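Local coordinates for protein glycoside hydrolase family 81 (Clostridium thermocellum, PDB 6FOP) that hydrolyses beta-1,3-glucans such as laminarin, probably as a component of the bacterium's cellulosome, at residues 130-135 and 215-220; 249-252 and 256-259; 564-569 and 612-617; 618-623 and 646-651; 684-689 and 696-701. All coordinates share one frame; numbering follows the deposited sequence.

Interaction 1. Residues 130-135 and 215-220; sequences GSPYAY and TYYKDY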
# COMPACT_ATOMS: atom_id res chain seq x y z
N GLY A 130 -14.24 -2.41 4.98
CA GLY A 130 -14.87 -1.28 5.61
C GLY A 130 -16.39 -1.37 5.71
O GLY A 130 -17.05 -0.34 5.95
N SER A 131 -16.97 -2.56 5.59
CA SER A 131 -18.40 -2.73 5.82
C SER A 131 -18.61 -3.82 6.86
O SER A 131 -18.01 -4.87 6.76
CB SER A 131 -19.14 -3.16 4.56
OG SER A 131 -20.52 -3.27 4.81
N PRO A 132 -19.59 -3.63 7.75
CA PRO A 132 -20.00 -4.76 8.61
C PRO A 132 -20.98 -5.70 7.92
O PRO A 132 -21.38 -6.70 8.52
CB PRO A 132 -20.69 -4.03 9.78
CG PRO A 132 -21.29 -2.86 9.15
CD PRO A 132 -20.30 -2.39 8.11
N TYR A 133 -21.42 -5.36 6.70
CA TYR A 133 -22.35 -6.16 5.91
C TYR A 133 -21.65 -7.02 4.88
O TYR A 133 -20.54 -6.67 4.41
CB TYR A 133 -23.32 -5.29 5.15
CG TYR A 133 -24.23 -4.45 6.01
CD1 TYR A 133 -25.43 -5.00 6.54
CD2 TYR A 133 -23.98 -3.12 6.25
CE1 TYR A 133 -26.28 -4.23 7.30
CE2 TYR A 133 -24.82 -2.35 7.02
CZ TYR A 133 -26.00 -2.92 7.55
OH TYR A 133 -26.84 -2.10 8.28
N ALA A 134 -22.32 -8.11 4.47
CA ALA A 134 -22.04 -8.79 3.20
C ALA A 134 -23.39 -9.00 2.53
O ALA A 134 -24.40 -9.24 3.22
CB ALA A 134 -21.29 -10.09 3.37
N TYR A 135 -23.42 -8.85 1.22
CA TYR A 135 -24.66 -8.80 0.45
C TYR A 135 -24.69 -9.93 -0.58
O TYR A 135 -23.67 -10.23 -1.20
CB TYR A 135 -24.79 -7.47 -0.28
CG TYR A 135 -24.54 -6.23 0.57
CD1 TYR A 135 -25.49 -5.74 1.43
CD2 TYR A 135 -23.32 -5.58 0.52
CE1 TYR A 135 -25.29 -4.62 2.19
CE2 TYR A 135 -23.09 -4.45 1.28
CZ TYR A 135 -24.04 -3.97 2.13
OH TYR A 135 -23.79 -2.83 2.88
N THR A 215 -32.11 -3.46 15.19
CA THR A 215 -33.06 -2.63 14.44
C THR A 215 -32.31 -1.61 13.57
O THR A 215 -32.68 -1.38 12.43
CB THR A 215 -34.00 -1.90 15.42
OG1 THR A 215 -34.70 -2.87 16.22
CG2 THR A 215 -34.99 -1.06 14.70
N TYR A 216 -31.26 -1.00 14.12
CA TYR A 216 -30.48 -0.02 13.36
C TYR A 216 -29.78 -0.68 12.17
O TYR A 216 -29.83 -0.16 11.05
CB TYR A 216 -29.46 0.63 14.28
CG TYR A 216 -28.70 1.74 13.57
CD1 TYR A 216 -29.27 3.01 13.41
CD2 TYR A 216 -27.44 1.52 13.01
CE1 TYR A 216 -28.61 4.02 12.74
CE2 TYR A 216 -26.76 2.55 12.35
CZ TYR A 216 -27.34 3.78 12.23
OH TYR A 216 -26.66 4.77 11.56
N TYR A 217 -29.16 -1.82 12.39
CA TYR A 217 -28.51 -2.55 11.29
C TYR A 217 -29.52 -3.03 10.25
O TYR A 217 -29.26 -2.96 9.06
CB TYR A 217 -27.62 -3.66 11.81
CG TYR A 217 -26.26 -3.15 12.30
CD1 TYR A 217 -26.15 -2.38 13.44
CD2 TYR A 217 -25.10 -3.47 11.60
CE1 TYR A 217 -24.92 -1.93 13.89
CE2 TYR A 217 -23.86 -3.03 12.04
CZ TYR A 217 -23.79 -2.26 13.18
OH TYR A 217 -22.56 -1.82 13.62
N LYS A 218 -30.71 -3.45 10.69
CA LYS A 218 -31.78 -3.80 9.75
C LYS A 218 -32.17 -2.62 8.89
O LYS A 218 -32.43 -2.79 7.70
CB LYS A 218 -32.99 -4.37 10.49
CG LYS A 218 -34.10 -4.81 9.56
CD LYS A 218 -35.33 -5.27 10.32
CE LYS A 218 -36.42 -5.64 9.31
NZ LYS A 218 -37.75 -5.85 9.93
N ASP A 219 -32.19 -1.42 9.47
CA ASP A 219 -32.55 -0.23 8.71
C ASP A 219 -31.73 -0.05 7.44
O ASP A 219 -32.24 0.48 6.46
CB ASP A 219 -32.40 1.05 9.54
CG ASP A 219 -33.48 1.23 10.58
OD1 ASP A 219 -34.57 0.67 10.45
OD2 ASP A 219 -33.21 2.01 11.54
N TYR A 220 -30.45 -0.43 7.48
CA TYR A 220 -29.56 -0.27 6.31
C TYR A 220 -29.18 -1.58 5.63
O TYR A 220 -28.43 -1.59 4.67
CB TYR A 220 -28.33 0.56 6.70
CG TYR A 220 -28.73 1.91 7.22
CD1 TYR A 220 -29.15 2.92 6.35
CD2 TYR A 220 -28.84 2.15 8.60
CE1 TYR A 220 -29.56 4.15 6.82
CE2 TYR A 220 -29.27 3.36 9.07
CZ TYR A 220 -29.64 4.36 8.18
OH TYR A 220 -30.06 5.55 8.66
O HOH W 1 -25.90 -1.31 3.66
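Tyr-133, at the start of strand 133-139, and Tyr-217, on helix 211-220, fasten a helix to the beta-sheet beside it. The join is a phenol-to-backbone bond: Tyr-133 OH donates to Tyr-217 O at 2.7 Å, lying in the carbonyl plane on a lone pair, with a C=O...O angle of 120°. The same oxygen accepts from Tyr-220 N at 3.2 Å, so the helix keeps an internal bond while taking the outside donor. With CG of Tyr-133 anti to its carbonyl carbon (chi1 -63°), the ring reaches across to the helix, and its OH comes 3.4 Å from Tyr-220 CB. Beside it Pro-132 meets Tyr-217 at about a right angle, CG to CE2 at 3.9 Å. A water above one face of the Tyr-133 ring makes a second bridge, accepting from Tyr-135 OH and donating to Tyr-220 O, each at 2.7 Å. Before the strand, Ser-131 OG receives Tyr-133 N in an ST turn. The phenol of Tyr-217 is hydrogen-bonded to Tyr-281 OH, outside this contact. Ile-260 of strand 260-263 packs on Pro-132, Tyr-133 and Tyr-217, while Ala-204 of strand 200-206, next to 133-139 in the sheet, touches Tyr-133 and Tyr-217.

Interaction 2. Residues 249-252 and 256-259; sequences VSVK and NKGT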
# COMPACT_ATOMS: atom_id res chain seq x y z
N VAL A 249 -25.12 2.76 -3.25
CA VAL A 249 -26.07 1.74 -2.80
C VAL A 249 -27.29 1.63 -3.72
O VAL A 249 -27.74 2.62 -4.32
CB VAL A 249 -26.51 1.94 -1.35
CG1 VAL A 249 -25.34 1.87 -0.39
CG2 VAL A 249 -27.28 3.23 -1.15
N SER A 250 -27.76 0.38 -3.83
CA SER A 250 -28.99 0.07 -4.51
C SER A 250 -29.96 -0.45 -3.44
O SER A 250 -29.69 -1.43 -2.73
CB SER A 250 -28.69 -0.92 -5.64
OG SER A 250 -27.73 -0.32 -6.54
N VAL A 251 -31.08 0.25 -3.29
CA VAL A 251 -32.03 -0.05 -2.23
C VAL A 251 -32.98 -1.17 -2.66
O VAL A 251 -33.81 -1.00 -3.56
CB VAL A 251 -32.83 1.20 -1.85
CG1 VAL A 251 -33.79 0.87 -0.70
CG2 VAL A 251 -31.91 2.36 -1.47
N LYS A 252 -32.86 -2.31 -2.00
CA LYS A 252 -33.65 -3.50 -2.35
C LYS A 252 -35.08 -3.48 -1.78
O LYS A 252 -35.98 -4.08 -2.36
CB LYS A 252 -32.95 -4.79 -1.95
CG LYS A 252 -31.55 -4.93 -2.54
CD LYS A 252 -31.57 -4.94 -4.07
CE LYS A 252 -30.18 -4.96 -4.66
NZ LYS A 252 -30.30 -4.77 -6.13
N ASN A 256 -35.32 3.60 3.85
CA ASN A 256 -34.03 4.10 4.29
C ASN A 256 -33.04 4.05 3.13
O ASN A 256 -33.06 3.12 2.31
CB ASN A 256 -33.50 3.28 5.47
CG ASN A 256 -34.41 3.37 6.69
OD1 ASN A 256 -34.68 4.46 7.17
ND2 ASN A 256 -34.88 2.25 7.18
N LYS A 257 -32.14 5.02 3.09
CA LYS A 257 -31.05 5.00 2.13
C LYS A 257 -29.79 5.49 2.82
O LYS A 257 -29.71 6.62 3.28
CB LYS A 257 -31.34 5.86 0.89
CG LYS A 257 -30.33 5.61 -0.22
CD LYS A 257 -30.66 6.32 -1.51
CE LYS A 257 -29.63 5.98 -2.56
NZ LYS A 257 -29.95 6.66 -3.84
N GLY A 258 -28.82 4.61 2.91
CA GLY A 258 -27.53 4.88 3.52
C GLY A 258 -26.82 3.58 3.74
O GLY A 258 -27.23 2.55 3.25
N THR A 259 -25.71 3.64 4.47
CA THR A 259 -25.03 2.45 4.93
C THR A 259 -24.19 2.78 6.15
O THR A 259 -24.17 3.94 6.62
CB THR A 259 -24.23 1.75 3.81
OG1 THR A 259 -23.87 0.43 4.22
CG2 THR A 259 -22.96 2.50 3.44
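Val-249 and Val-251 pack against Lys-257 in a van der Waals contact without hydrogen bonds, where the end of strand 240-251 is faced by the loop that leads into strand 260-263. The chain reverses between the segments without pairing as a hairpin. Alternation along the strand turns both valines to the loop. Lys-257 lies across them: its CG stands anti to the backbone N (chi1 -168°) and the chain stays extended from there on, so that methylenes rather than the ammonium do the touching. CG rests 3.8 Å from Val-251 CG2, and CE reaches Val-249 CG2 at 3.9 Å. The other branches meet backbone: Val-251 CG1 lies 3.8 Å from Asn-256 O, and Val-249 CG1 sits 4.2 Å from Gly-258 O. That glycine carbonyl is buried by the contact and has no polar partner in the model. Farther along the loop, Thr-259 CB comes within 4.3 Å of Val-249 CG1. The valines also touch Cys-223 of the adjoining antiparallel strand 223-235, whereas Thr-259 turns the contact toward another sheet, touching Tyr-133 and Tyr-135 of strand 133-139.

Interaction 3. Residues 564-569 and 612-617; sequences IWWNGT and PNWKDI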
# COMPACT_ATOMS: atom_id res chain seq x y z
N ILE A 564 10.76 -11.84 9.08
CA ILE A 564 11.05 -11.51 7.69
C ILE A 564 11.26 -12.78 6.90
O ILE A 564 11.27 -13.88 7.47
CB ILE A 564 12.27 -10.54 7.55
CG1 ILE A 564 13.56 -11.13 8.16
CG2 ILE A 564 11.92 -9.19 8.17
CD1 ILE A 564 14.81 -10.31 7.91
N TRP A 565 11.44 -12.64 5.58
CA TRP A 565 11.48 -13.83 4.74
C TRP A 565 12.73 -14.67 4.78
O TRP A 565 12.75 -15.78 4.26
CB TRP A 565 11.16 -13.48 3.29
CG TRP A 565 9.75 -13.11 2.97
CD1 TRP A 565 9.32 -11.95 2.39
CD2 TRP A 565 8.59 -13.94 3.12
NE1 TRP A 565 7.95 -12.01 2.16
CE2 TRP A 565 7.49 -13.21 2.62
CE3 TRP A 565 8.37 -15.22 3.65
CZ2 TRP A 565 6.17 -13.73 2.62
CZ3 TRP A 565 7.08 -15.74 3.64
CH2 TRP A 565 5.99 -14.99 3.14
N TRP A 566 13.80 -14.15 5.38
CA TRP A 566 15.04 -14.89 5.55
C TRP A 566 15.48 -14.87 7.00
O TRP A 566 14.94 -14.11 7.81
CB TRP A 566 16.10 -14.36 4.59
CG TRP A 566 16.70 -13.03 4.94
CD1 TRP A 566 17.84 -12.80 5.63
CD2 TRP A 566 16.18 -11.74 4.60
NE1 TRP A 566 18.09 -11.45 5.74
CE2 TRP A 566 17.09 -10.77 5.11
CE3 TRP A 566 15.07 -11.29 3.86
CZ2 TRP A 566 16.90 -9.40 4.95
CZ3 TRP A 566 14.89 -9.91 3.70
CH2 TRP A 566 15.81 -8.99 4.23
N ASN A 567 16.48 -15.67 7.32
CA ASN A 567 16.97 -15.80 8.68
C ASN A 567 17.99 -14.70 8.96
O ASN A 567 19.18 -14.94 9.06
CB ASN A 567 17.56 -17.19 8.90
CG ASN A 567 17.93 -17.45 10.34
OD1 ASN A 567 17.51 -16.74 11.26
ND2 ASN A 567 18.71 -18.48 10.55
N GLY A 568 17.49 -13.48 9.08
CA GLY A 568 18.35 -12.31 9.30
C GLY A 568 18.38 -11.92 10.76
O GLY A 568 17.67 -12.49 11.60
N THR A 569 19.25 -10.95 11.07
CA THR A 569 19.34 -10.43 12.42
C THR A 569 18.14 -9.52 12.68
O THR A 569 17.39 -9.13 11.74
CB THR A 569 20.60 -9.58 12.62
OG1 THR A 569 20.46 -8.40 11.84
CG2 THR A 569 21.89 -10.35 12.24
N PRO A 612 24.53 -5.40 14.87
CA PRO A 612 25.55 -6.39 14.42
C PRO A 612 25.87 -6.29 12.94
O PRO A 612 26.95 -6.70 12.50
CB PRO A 612 24.89 -7.73 14.77
CG PRO A 612 23.43 -7.44 14.68
CD PRO A 612 23.29 -6.07 15.30
N ASN A 613 24.90 -5.79 12.18
CA ASN A 613 24.99 -5.64 10.76
C ASN A 613 23.99 -4.57 10.29
O ASN A 613 23.26 -4.00 11.11
CB ASN A 613 24.81 -6.99 10.03
CG ASN A 613 23.42 -7.58 10.15
OD1 ASN A 613 22.62 -7.19 11.00
ND2 ASN A 613 23.15 -8.52 9.28
N TRP A 614 24.03 -4.23 9.00
CA TRP A 614 23.30 -3.07 8.47
C TRP A 614 23.48 -1.83 9.32
O TRP A 614 22.56 -1.04 9.55
CB TRP A 614 21.81 -3.39 8.24
CG TRP A 614 21.55 -4.27 7.08
CD1 TRP A 614 22.45 -4.97 6.32
CD2 TRP A 614 20.25 -4.57 6.51
NE1 TRP A 614 21.80 -5.67 5.33
CE2 TRP A 614 20.46 -5.46 5.44
CE3 TRP A 614 18.95 -4.17 6.81
CZ2 TRP A 614 19.40 -5.97 4.67
CZ3 TRP A 614 17.91 -4.66 6.05
CH2 TRP A 614 18.14 -5.56 4.99
N LYS A 615 24.75 -1.62 9.76
CA LYS A 615 25.03 -0.47 10.61
C LYS A 615 24.79 0.85 9.87
O LYS A 615 24.37 1.83 10.49
CB LYS A 615 26.48 -0.48 11.08
CG LYS A 615 26.83 -1.51 12.14
CD LYS A 615 28.30 -1.35 12.53
CE LYS A 615 28.66 -2.07 13.81
NZ LYS A 615 28.65 -3.54 13.60
N ASP A 616 25.07 0.87 8.56
CA ASP A 616 24.77 2.07 7.74
C ASP A 616 23.29 2.46 7.79
O ASP A 616 22.94 3.60 8.12
CB ASP A 616 25.26 1.97 6.30
CG ASP A 616 24.86 0.68 5.57
OD1 ASP A 616 24.33 -0.29 6.18
OD2 ASP A 616 25.07 0.66 4.34
N ILE A 617 22.42 1.48 7.52
CA ILE A 617 20.97 1.72 7.54
C ILE A 617 20.57 2.16 8.95
O ILE A 617 19.79 3.11 9.11
CB ILE A 617 20.22 0.45 7.15
CG1 ILE A 617 20.60 -0.07 5.77
CG2 ILE A 617 18.72 0.65 7.24
CD1 ILE A 617 20.43 0.90 4.65
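Thr-569 and Asn-613 approach from opposite directions and meet through one short bond, Thr-569 OG1 donating to Asn-613 OD1 at 2.6 Å. The hydroxyl lies in the plane of the amide carbonyl, on a lone pair, with a C=O...O angle of 128°. Two lesser contacts accompany it. Thr-569 CG2 rests 4.1 Å from Pro-612 CG, and the two indoles also come at each other from opposing sides, the edge of Trp-566 presenting CZ2 to Trp-614 CH2 at 4.0 Å. In the next shell, Ile-564 CD1 sits over the centre of the Trp-566 ring, 3.6 Å above its plane. Glu-572 then ties both segments together. One of its carboxylate oxygens takes the indole NH of Trp-566, and the other receives both Thr-569 N and Asn-613 ND2, so the amide of Asn-613 is held at both ends and its rotation fixed. Ser-571 adds a bond to Asn-613 O. The threonine oxygen stands between its own backbone N and carbonyl carbon (chi1 68°), a rotamer that also lets it cap a backbone N just beyond the segment. With Thr-569 at the N-cap of helix 570-575 and Glu-572 reaching back to its NH, the arrangement fits a capping box. The start of that helix, which carries the nickel ligand His-574, lies against Trp-614, itself the N-cap residue of helix 615-622, through Ser-571 and Glu-572.

Interaction 4. Residues 618-623 and 646-651; sequences QYMYYA and KAHTYH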
# COMPACT_ATOMS: atom_id res chain seq x y z
N GLN A 618 21.08 1.46 9.98
CA GLN A 618 20.67 1.77 11.35
C GLN A 618 21.17 3.12 11.82
O GLN A 618 20.48 3.82 12.56
CB GLN A 618 21.12 0.69 12.32
CG GLN A 618 20.42 -0.64 12.12
CD GLN A 618 18.95 -0.57 12.43
OE1 GLN A 618 18.49 0.36 13.09
NE2 GLN A 618 18.21 -1.60 12.01
N TYR A 619 22.39 3.49 11.41
CA TYR A 619 22.88 4.81 11.84
C TYR A 619 22.22 5.96 11.07
O TYR A 619 22.02 7.04 11.65
CB TYR A 619 24.40 4.89 11.76
CG TYR A 619 25.15 3.90 12.63
CD1 TYR A 619 24.59 3.38 13.79
CD2 TYR A 619 26.43 3.51 12.29
CE1 TYR A 619 25.29 2.50 14.61
CE2 TYR A 619 27.13 2.62 13.09
CZ TYR A 619 26.55 2.09 14.22
OH TYR A 619 27.25 1.22 15.03
N MET A 620 21.82 5.74 9.81
CA MET A 620 20.99 6.73 9.12
C MET A 620 19.65 6.93 9.83
O MET A 620 19.18 8.07 9.98
CB MET A 620 20.75 6.33 7.68
CG MET A 620 21.98 6.48 6.81
SD MET A 620 21.53 6.20 5.08
CE MET A 620 21.32 4.43 5.02
N TYR A 621 19.07 5.83 10.33
CA TYR A 621 17.82 5.88 11.08
C TYR A 621 18.01 6.60 12.42
O TYR A 621 17.27 7.52 12.77
CB TYR A 621 17.34 4.46 11.31
CG TYR A 621 16.05 4.35 12.06
CD1 TYR A 621 14.84 4.67 11.43
CD2 TYR A 621 16.01 3.86 13.36
CE1 TYR A 621 13.64 4.58 12.11
CE2 TYR A 621 14.80 3.74 14.03
CZ TYR A 621 13.62 4.10 13.41
OH TYR A 621 12.41 3.95 14.10
N TYR A 622 19.09 6.21 13.14
CA TYR A 622 19.35 6.76 14.47
C TYR A 622 19.67 8.26 14.39
O TYR A 622 19.41 9.00 15.35
CB TYR A 622 20.49 6.02 15.18
CG TYR A 622 20.56 6.32 16.65
CD1 TYR A 622 19.59 5.84 17.53
CD2 TYR A 622 21.63 7.02 17.19
CE1 TYR A 622 19.63 6.13 18.88
CE2 TYR A 622 21.68 7.31 18.55
CZ TYR A 622 20.70 6.82 19.39
OH TYR A 622 20.76 7.09 20.75
N ALA A 623 20.21 8.70 13.24
CA ALA A 623 20.46 10.12 13.02
C ALA A 623 19.19 10.98 13.02
O ALA A 623 19.30 12.19 13.15
CB ALA A 623 21.21 10.32 11.71
N LYS A 646 28.73 4.50 0.91
CA LYS A 646 29.36 5.28 1.96
C LYS A 646 29.06 6.78 1.77
O LYS A 646 28.77 7.49 2.73
CB LYS A 646 30.87 5.08 1.98
CG LYS A 646 31.28 3.64 2.29
CD LYS A 646 32.78 3.43 2.36
CE LYS A 646 33.06 1.95 2.47
NZ LYS A 646 34.48 1.64 2.81
N ALA A 647 29.15 7.25 0.51
CA ALA A 647 28.93 8.66 0.25
C ALA A 647 27.53 9.08 0.70
O ALA A 647 27.36 10.07 1.41
CB ALA A 647 29.11 8.96 -1.22
N HIS A 648 26.51 8.33 0.29
CA HIS A 648 25.13 8.73 0.62
C HIS A 648 24.84 8.60 2.12
O HIS A 648 24.21 9.50 2.70
CB HIS A 648 24.16 7.89 -0.20
CG HIS A 648 22.72 8.15 0.10
ND1 HIS A 648 21.93 7.22 0.72
CD2 HIS A 648 21.96 9.26 -0.07
CE1 HIS A 648 20.71 7.71 0.85
NE2 HIS A 648 20.70 8.94 0.38
N THR A 649 25.33 7.52 2.74
CA THR A 649 25.13 7.32 4.19
C THR A 649 25.76 8.44 4.99
O THR A 649 25.12 9.03 5.86
CB THR A 649 25.71 5.96 4.61
OG1 THR A 649 24.94 4.91 3.99
CG2 THR A 649 25.74 5.79 6.11
N TYR A 650 27.01 8.76 4.66
CA TYR A 650 27.68 9.77 5.44
C TYR A 650 27.18 11.18 5.16
O TYR A 650 27.09 11.99 6.08
CB TYR A 650 29.17 9.65 5.25
CG TYR A 650 29.96 10.27 6.34
CD1 TYR A 650 29.75 9.92 7.67
CD2 TYR A 650 30.95 11.21 6.05
CE1 TYR A 650 30.51 10.49 8.68
CE2 TYR A 650 31.74 11.76 7.06
CZ TYR A 650 31.50 11.41 8.37
OH TYR A 650 32.24 11.93 9.40
N HIS A 651 26.76 11.44 3.92
CA HIS A 651 26.12 12.71 3.55
C HIS A 651 24.81 12.91 4.31
O HIS A 651 24.52 14.00 4.80
CB HIS A 651 25.93 12.71 2.05
CG HIS A 651 25.31 13.94 1.47
ND1 HIS A 651 23.95 14.05 1.25
CD2 HIS A 651 25.87 15.04 0.91
CE1 HIS A 651 23.71 15.18 0.63
NE2 HIS A 651 24.85 15.79 0.39
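Met-620 of helix 615-622 lays its thioether against His-648 and Thr-649 of helix 646-659, one side chain serving two consecutive positions of its partner. On the second helix, Lys-646 and Ala-647 come first and look the other way, touching Tyr-323 of helix 317-329. Then comes His-648, whose ring Met-620 SD approaches obliquely, 5.1 Å from the centroid and 47° off the ring normal, a loose sulfur-aromatic contact. ND1 of this imidazole is bonded to Glu-644, so that nitrogen does not depend on the sulfur for a partner. Thr-649 follows and carries most of the contact, crossing Met-620 at about a right angle. Its methyl CG2 meets Met-620 CG at 3.9 Å, while OG1 lies 3.8 Å from both SD and CE of the methionine. The bend at the end of the Met-620 chain (chi3 -75°) brings CE to that hydroxyl. Thr-649 OG1 has its polar partner in the backbone carbonyl of Ser-645, one turn back in the chain, and meets the thioether only by packing. Beyond it, Tyr-650 and His-651 serve other neighbours, Trp-634 and Gln-358. Met-620 has a second deposited conformer, and the distances from its sulfur and methyl describe one state. Because the hydroxyl and the imidazole ND1 find their bonds in residues just before the helix, what they offer the Met-620 side chain is shape and polarisability, and it meets them by dispersion. The directional link between the helices lies beside it, where Met-620 O is hydrogen-bonded to Trp-652 NE1.

Interaction 5. Residues 684-689 and 696-701; sequences YVVYNA and VTFSDG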
# COMPACT_ATOMS: atom_id res chain seq x y z
N TYR A 684 15.31 25.85 6.27
CA TYR A 684 14.28 25.62 5.28
C TYR A 684 14.95 25.26 3.96
O TYR A 684 15.87 25.98 3.52
CB TYR A 684 13.48 26.91 5.12
CG TYR A 684 12.89 27.46 6.40
CD1 TYR A 684 13.65 28.22 7.27
CD2 TYR A 684 11.56 27.23 6.74
CE1 TYR A 684 13.14 28.73 8.44
CE2 TYR A 684 11.03 27.74 7.92
CZ TYR A 684 11.83 28.48 8.77
OH TYR A 684 11.32 29.01 9.92
N VAL A 685 14.53 24.18 3.34
CA VAL A 685 15.11 23.71 2.09
C VAL A 685 13.99 23.58 1.07
O VAL A 685 12.95 22.96 1.37
CB VAL A 685 15.82 22.36 2.24
CG1 VAL A 685 16.50 21.97 0.93
CG2 VAL A 685 16.81 22.43 3.42
N VAL A 686 14.16 24.16 -0.09
CA VAL A 686 13.19 24.07 -1.18
C VAL A 686 13.90 23.63 -2.46
O VAL A 686 15.01 24.10 -2.75
CB VAL A 686 12.55 25.44 -1.45
CG1 VAL A 686 11.65 25.42 -2.67
CG2 VAL A 686 11.79 25.90 -0.23
N TYR A 687 13.24 22.80 -3.27
CA TYR A 687 13.68 22.56 -4.62
C TYR A 687 12.62 23.08 -5.57
O TYR A 687 11.43 22.74 -5.45
CB TYR A 687 13.98 21.08 -4.93
CG TYR A 687 14.64 20.98 -6.29
CD1 TYR A 687 15.97 21.32 -6.45
CD2 TYR A 687 13.93 20.66 -7.43
CE1 TYR A 687 16.56 21.33 -7.70
CE2 TYR A 687 14.53 20.66 -8.68
CZ TYR A 687 15.86 20.99 -8.81
OH TYR A 687 16.47 21.01 -10.04
N ASN A 688 13.02 23.92 -6.51
CA ASN A 688 12.14 24.41 -7.58
C ASN A 688 12.46 23.67 -8.85
O ASN A 688 13.48 23.95 -9.49
CB ASN A 688 12.34 25.92 -7.74
CG ASN A 688 11.47 26.53 -8.82
OD1 ASN A 688 10.68 25.85 -9.50
ND2 ASN A 688 11.62 27.84 -8.99
N ALA A 689 11.58 22.76 -9.24
CA ALA A 689 11.75 21.97 -10.46
C ALA A 689 11.15 22.66 -11.69
O ALA A 689 11.18 22.09 -12.77
CB ALA A 689 11.13 20.60 -10.27
N VAL A 696 8.06 30.89 -2.14
CA VAL A 696 7.58 29.82 -1.23
C VAL A 696 7.40 30.42 0.14
O VAL A 696 8.32 31.03 0.71
CB VAL A 696 8.56 28.63 -1.19
CG1 VAL A 696 8.05 27.57 -0.21
CG2 VAL A 696 8.77 28.08 -2.60
N THR A 697 6.20 30.22 0.68
CA THR A 697 5.82 30.72 1.99
C THR A 697 5.53 29.57 2.91
O THR A 697 4.78 28.66 2.55
CB THR A 697 4.60 31.66 1.89
OG1 THR A 697 4.89 32.72 0.96
CG2 THR A 697 4.25 32.26 3.24
N PHE A 698 6.13 29.59 4.10
CA PHE A 698 5.95 28.57 5.13
C PHE A 698 4.93 29.04 6.16
O PHE A 698 4.70 30.24 6.33
CB PHE A 698 7.29 28.24 5.82
CG PHE A 698 8.30 27.59 4.89
CD1 PHE A 698 9.07 28.37 4.01
CD2 PHE A 698 8.51 26.23 4.91
CE1 PHE A 698 9.97 27.77 3.14
CE2 PHE A 698 9.42 25.63 4.07
CZ PHE A 698 10.15 26.42 3.17
N SER A 699 4.37 28.08 6.89
CA SER A 699 3.29 28.38 7.83
C SER A 699 3.73 29.19 9.05
O SER A 699 2.89 29.77 9.76
CB SER A 699 2.60 27.08 8.30
OG SER A 699 3.49 26.21 8.97
N ASP A 700 5.05 29.23 9.29
CA ASP A 700 5.60 30.09 10.34
C ASP A 700 6.01 31.49 9.85
O ASP A 700 6.58 32.25 10.62
CB ASP A 700 6.78 29.39 11.06
CG ASP A 700 7.96 29.13 10.14
OD1 ASP A 700 7.93 29.58 8.97
OD2 ASP A 700 8.92 28.48 10.62
N GLY A 701 5.69 31.82 8.60
CA GLY A 701 6.04 33.13 8.05
C GLY A 701 7.30 33.21 7.21
O GLY A 701 7.51 34.21 6.52
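Tyr-684 turns its ring edge onto the face of Phe-698 in a T-shaped pair, centroids 4.8 Å apart and planes at 64°. The touching atom, Tyr-684 CD2, stands 3.6 Å above the phenylalanine plane, over its centre. In both, CG lies anti to the carbonyl carbon, beside the backbone N, so each ring reaches between the sheets and the side chains overlap antiparallel. The tyrosine's far end is held too: its OH donates to Asp-700 OD2 at 2.6 Å, on the syn side of the carboxylate but tilted out of its plane. Asp-700 offers that oxygen with CG between its backbone N and carbonyl carbon (chi1 64°). Arg-682 forms a salt bridge to the same OD2, probably favouring the charged carboxylate. Two antiparallel sheets pack face to face here, strand 681-688 in one and strand 694-697 in the other, and a type I turn from Phe-698 to Gly-701 brings Asp-700 round to the phenol. Farther along the strand, Val-686 sets CG1 anti to its backbone N, 3.9 Å from Val-696 CG2. Its CG2 touches the edge of the Phe-698 ring, 3.8 Å from CZ. Met-704 of strand 703-706 and Val-675 of strand 673-678 pack on both rings.

Interactions 1 and 2 share one corner of the beta-rich part of the chain, their centres 10 Å apart, and touch where Tyr-220 CD1 meets Gly-258 C at 3.6 Å. Interactions 3 and 4 lie on the opposite side of the chain's centre and both use helix 615-622: the first at its start, on the surface, the second farther along and buried. Chemistry follows place only in part. Surface interaction 3 relies on a polar network around a helix cap, and the side chains of buried interaction 4 meet through dispersion, yet buried interactions 1 and 5 each anchor a tyrosine hydroxyl, to a carbonyl and a carboxylate respectively. Partly buried interaction 2 has no hydrogen bond.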